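Tail spike protein (Acinetobacter phage vB_AbaP_AS12, PDB 6EU4) forms the trimeric tailspike of a phage of Acinetobacter baumannii, and probably recognises and breaks down the surface polysaccharide of its host. Local coordinates at residues A[198-201]-A[202-206]; A[480-484]-A[485-489]. All blocks are in the same frame, centred on the assembly; numbering follows the deposited sequence.

Contact 1 of 2, residues A[198-201]-A[202-206]; sequences LQYD and SALPT
Leu-204 N donates to the carbonyl O of Asp-201 at 3.0 Å, nearly straight at the hydrogen (165°), and closes a type I beta turn from Asp-201 to Leu-204. The donor stands well above the carbonyl plane. Asp-201 holds a second backbone N-H with its side chain: Ala-203 N donates to Asp-201 OD1 at 3.1 Å, and here too the oxygen is met from above the plane of its group, the carboxylate. An acceptor on the side chain of Asp-201 serving the amide two residues on makes an Asx turn nested inside the beta turn. With CG opposite the backbone N (chi1 -177°), the carboxylate lies beside the carbonyl carbon, where OD1 meets Ala-203 N. The methyl of Ala-203 then rests against the same oxygen, with CB 3.4 Å from Asp-201 OD1.

The apolar side of the turn is a single touch: Leu-204 CD1 lies 3.7 Å from Tyr-200 CD2, at the ring edge and near its plane. At the far end of that ring, the Tyr-200 hydroxyl is hydrogen-bonded to Asp-174, while the carbonyls of Ser-202 and Leu-204 both accept from Lys-207 NZ, which straps the turn from beyond its end.

The turn follows directly on strand 196-200 of the parallel beta-helix and begins the loop to strand 211-212. Strands 148-151 and 219-229 flank 196-200 with parallel backbone pairing, and the buried Tyr-200 side chain also packs on Ile-176 of strand 175-179.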
loop_
_atom_site.group_PDB
_atom_site.type_symbol
_atom_site.label_atom_id
_atom_site.label_comp_id
_atom_site.label_asym_id
_atom_site.label_seq_id
_atom_site.Cartn_x
_atom_site.Cartn_y
_atom_site.Cartn_z
ATOM N N LEU A 198 8.855 -10.472 27.036
ATOM C CA LEU A 198 10.128 -11.156 27.257
ATOM C C LEU A 198 11.111 -10.080 27.685
ATOM O O LEU A 198 11.407 -9.174 26.896
ATOM C CB LEU A 198 10.635 -11.833 25.975
ATOM C CG LEU A 198 9.720 -12.859 25.320
ATOM C CD1 LEU A 198 10.255 -13.254 23.948
ATOM C CD2 LEU A 198 9.609 -14.063 26.213
ATOM N N GLN A 199 11.602 -10.147 28.916
ATOM C CA GLN A 199 12.509 -9.117 29.407
ATOM C C GLN A 199 13.643 -9.729 30.210
ATOM O O GLN A 199 13.461 -10.731 30.903
ATOM C CB GLN A 199 11.773 -8.098 30.300
ATOM C CG GLN A 199 10.593 -7.443 29.617
ATOM C CD GLN A 199 9.955 -6.358 30.461
ATOM O OE1 GLN A 199 10.590 -5.802 31.373
ATOM N NE2 GLN A 199 8.692 -6.054 30.172
ATOM N N TYR A 200 14.806 -9.077 30.157
ATOM C CA TYR A 200 15.832 -9.327 31.161
ATOM C C TYR A 200 15.546 -8.509 32.411
ATOM O O TYR A 200 14.943 -7.438 32.346
ATOM C CB TYR A 200 17.225 -8.969 30.647
ATOM C CG TYR A 200 17.761 -9.988 29.684
ATOM C CD1 TYR A 200 17.452 -9.915 28.341
ATOM C CD2 TYR A 200 18.547 -11.039 30.124
ATOM C CE1 TYR A 200 17.924 -10.872 27.441
ATOM C CE2 TYR A 200 19.030 -11.994 29.239
ATOM C CZ TYR A 200 18.705 -11.901 27.897
ATOM O OH TYR A 200 19.175 -12.856 27.023
ATOM N N ASP A 201 15.958 -9.051 33.556
ATOM C CA ASP A 201 16.088 -8.283 34.791
ATOM C C ASP A 201 16.908 -7.025 34.521
ATOM O O ASP A 201 18.062 -7.107 34.104
ATOM C CB ASP A 201 16.755 -9.178 35.840
ATOM C CG ASP A 201 16.898 -8.521 37.218
ATOM O OD1 ASP A 201 16.685 -7.297 37.367
ATOM O OD2 ASP A 201 17.227 -9.280 38.162
ATOM N N SER A 202 16.291 -5.848 34.704
ATOM C CA SER A 202 16.955 -4.600 34.326
ATOM C C SER A 202 18.249 -4.386 35.094
ATOM O O SER A 202 19.096 -3.610 34.644
ATOM C CB SER A 202 16.027 -3.396 34.553
ATOM O OG SER A 202 15.782 -3.228 35.945
ATOM N N ALA A 203 18.425 -5.065 36.223
ATOM C CA ALA A 203 19.639 -4.927 37.019
ATOM C C ALA A 203 20.840 -5.640 36.411
ATOM O O ALA A 203 21.974 -5.343 36.798
ATOM C CB ALA A 203 19.403 -5.463 38.435
ATOM N N LEU A 204 20.632 -6.572 35.476
ATOM C CA LEU A 204 21.765 -7.296 34.902
ATOM C C LEU A 204 22.689 -6.334 34.163
ATOM O O LEU A 204 22.235 -5.617 33.265
ATOM C CB LEU A 204 21.305 -8.367 33.920
ATOM C CG LEU A 204 20.791 -9.640 34.542
ATOM C CD1 LEU A 204 20.098 -10.466 33.440
ATOM C CD2 LEU A 204 21.926 -10.447 35.213
ATOM N N PRO A 205 23.983 -6.314 34.472
ATOM C CA PRO A 205 24.894 -5.421 33.739
ATOM C C PRO A 205 24.918 -5.667 32.245
ATOM O O PRO A 205 25.074 -4.717 31.472
ATOM C CB PRO A 205 26.259 -5.728 34.365
ATOM C CG PRO A 205 25.955 -6.259 35.693
ATOM C CD PRO A 205 24.660 -6.993 35.587
ATOM N N THR A 206 24.794 -6.920 31.821
ATOM C CA THR A 206 24.839 -7.296 30.415
ATOM C C THR A 206 23.530 -7.973 30.054
ATOM O O THR A 206 23.043 -8.828 30.799
ATOM C CB THR A 206 26.018 -8.236 30.131
ATOM O OG1 THR A 206 27.234 -7.612 30.571
ATOM C CG2 THR A 206 26.124 -8.537 28.645
#

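Contact 2 of 2, residues A[480-484]-A[485-489]; sequences KSLGN and ESITN
Glu-485 folds back over the chain that precedes it, and its carboxylate oxygen OE2 accepts from Gly-483 N at 2.8 Å. The bond is close to straight (163°) and uses the anti lone pair of OE2, the one turned away from OE1. The other oxygen, OE1, accepts from a water at 2.7 Å, and that water in turn accepts from Lys-480 NZ at 2.9 Å. Lysine and glutamate are therefore linked through solvent without direct contact between their charges, though the nearby ammonium would probably still favour the ionised carboxylate.

Leu-482 lies crosswise to the glutamate chain, with CD2 3.7 Å from Glu-485 CD, so a methyl backs the carboxylate. Its other methyl, CD1, meets Ile-487 CG2 at 3.5 Å, again with the two side chains at about a right angle.

Behind this first shell is the bend of the backbone. Asn-484 is the centre of an inverse gamma turn, in which Glu-485 N makes a weak, bent bond to Gly-483 O. Glu-485 CG sits between its own backbone N and carbonyl carbon (chi1 45°), and the chain then runs extended back to Gly-483. The turn is pinned from outside: Gln-501 NE2 donates to Gly-483 O, and Asn-484 OD1 accepts from Asn-511. Further on, Ser-486 OG accepts from Thr-488 N at 3.0 Å, an ST turn with Ile-487 at its middle.

Within this chain, strand 474-481 is an outermost strand of its sheet, and the bend starts the loop that leads to strand 496-501, its parallel neighbour. Leu-482 and Ile-487 both pack on Leu-499 of that strand, while Lys-480 makes a cation-pi contact with Tyr-474 of a neighbouring subunit.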
loop_
_atom_site.group_PDB
_atom_site.type_symbol
_atom_site.label_atom_id
_atom_site.label_comp_id
_atom_site.label_asym_id
_atom_site.label_seq_id
_atom_site.Cartn_x
_atom_site.Cartn_y
_atom_site.Cartn_z
ATOM N N LYS A 480 10.730 29.681 -18.986
ATOM C CA LYS A 480 11.442 29.983 -17.745
ATOM C C LYS A 480 11.722 31.478 -17.677
ATOM O O LYS A 480 12.366 32.034 -18.568
ATOM C CB LYS A 480 12.743 29.196 -17.648
ATOM C CG LYS A 480 13.429 29.349 -16.240
ATOM C CD LYS A 480 14.646 28.447 -16.116
ATOM C CE LYS A 480 15.079 28.221 -14.663
ATOM N NZ LYS A 480 15.476 29.462 -13.950
ATOM N N SER A 481 11.240 32.127 -16.619
ATOM C CA SER A 481 11.367 33.577 -16.491
ATOM C C SER A 481 12.740 33.899 -15.923
ATOM O O SER A 481 13.092 33.431 -14.836
ATOM C CB SER A 481 10.263 34.154 -15.597
ATOM O OG SER A 481 10.251 35.570 -15.677
ATOM N N LEU A 482 13.516 34.696 -16.659
ATOM C CA LEU A 482 14.884 35.001 -16.270
ATOM C C LEU A 482 14.947 36.190 -15.323
ATOM O O LEU A 482 14.190 37.155 -15.454
ATOM C CB LEU A 482 15.735 35.304 -17.503
ATOM C CG LEU A 482 15.843 34.166 -18.514
ATOM C CD1 LEU A 482 16.440 34.683 -19.815
ATOM C CD2 LEU A 482 16.674 33.031 -17.942
ATOM N N GLY A 483 15.884 36.133 -14.390
ATOM C CA GLY A 483 16.251 37.289 -13.601
ATOM C C GLY A 483 17.293 38.121 -14.318
ATOM O O GLY A 483 17.323 38.203 -15.550
ATOM N N ASN A 484 18.173 38.742 -13.535
ATOM C CA ASN A 484 19.303 39.483 -14.088
ATOM C C ASN A 484 20.403 38.469 -14.378
ATOM O O ASN A 484 21.373 38.314 -13.632
ATOM C CB ASN A 484 19.779 40.566 -13.124
ATOM C CG ASN A 484 20.881 41.426 -13.719
ATOM O OD1 ASN A 484 21.088 41.444 -14.937
ATOM N ND2 ASN A 484 21.590 42.148 -12.867
ATOM N N GLU A 485 20.242 37.748 -15.481
ATOM C CA GLU A 485 21.159 36.660 -15.773
ATOM C C GLU A 485 21.472 36.643 -17.257
ATOM O O GLU A 485 20.735 37.186 -18.089
ATOM C CB GLU A 485 20.610 35.300 -15.306
ATOM C CG GLU A 485 19.173 35.018 -15.630
ATOM C CD GLU A 485 18.618 33.795 -14.871
ATOM O OE1 GLU A 485 19.216 32.696 -14.947
ATOM O OE2 GLU A 485 17.571 33.936 -14.207
ATOM N N SER A 486 22.597 36.018 -17.574
ATOM C CA SER A 486 23.085 35.978 -18.939
ATOM C C SER A 486 22.579 34.733 -19.655
ATOM O O SER A 486 22.738 33.615 -19.163
ATOM C CB SER A 486 24.612 35.997 -18.973
ATOM O OG SER A 486 25.067 35.684 -20.275
ATOM N N ILE A 487 22.000 34.931 -20.841
ATOM C CA ILE A 487 21.596 33.792 -21.659
ATOM C C ILE A 487 22.776 33.167 -22.382
ATOM O O ILE A 487 22.618 32.123 -23.020
ATOM C CB ILE A 487 20.504 34.204 -22.666
ATOM C CG1 ILE A 487 20.993 35.323 -23.585
ATOM C CG2 ILE A 487 19.249 34.617 -21.938
ATOM C CD1 ILE A 487 20.089 35.500 -24.835
ATOM N N THR A 488 23.964 33.756 -22.275
ATOM C CA THR A 488 25.175 33.129 -22.774
ATOM C C THR A 488 25.675 32.029 -21.851
ATOM O O THR A 488 26.350 31.104 -22.319
ATOM C CB THR A 488 26.230 34.210 -22.969
ATOM O OG1 THR A 488 25.739 35.139 -23.940
ATOM C CG2 THR A 488 27.568 33.632 -23.438
ATOM N N ASN A 489 25.323 32.077 -20.570
ATOM C CA ASN A 489 25.857 31.158 -19.569
ATOM C C ASN A 489 24.791 30.206 -19.034
ATOM O O ASN A 489 24.775 29.880 -17.843
ATOM C CB ASN A 489 26.504 31.938 -18.425
ATOM C CG ASN A 489 27.581 32.890 -18.906
ATOM O OD1 ASN A 489 28.242 32.637 -19.912
ATOM N ND2 ASN A 489 27.768 33.998 -18.180
HETATM O O HOH W 1 17.858 30.360 -15.394
#

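Both contacts are tight bends where the chain leaves a strand, but they belong to different parts of a long molecule, on opposite sides of its centre, with their own centres about 66 Å apart. Contact 1 is a surface turn on the beta-helix, with one buried residue, Tyr-200, among those that touch, and no other subunit reaches it. Contact 2, where the chain leaves an outer strand of the sheet that follows the beta-helix, is partly buried, carries two buried apolar residues and reaches a neighbouring subunit. In each an acidic side chain holds a backbone amide: the aspartate one further along, its N-H above the carboxylate plane, the glutamate an earlier one, through the anti lone pair of OE2.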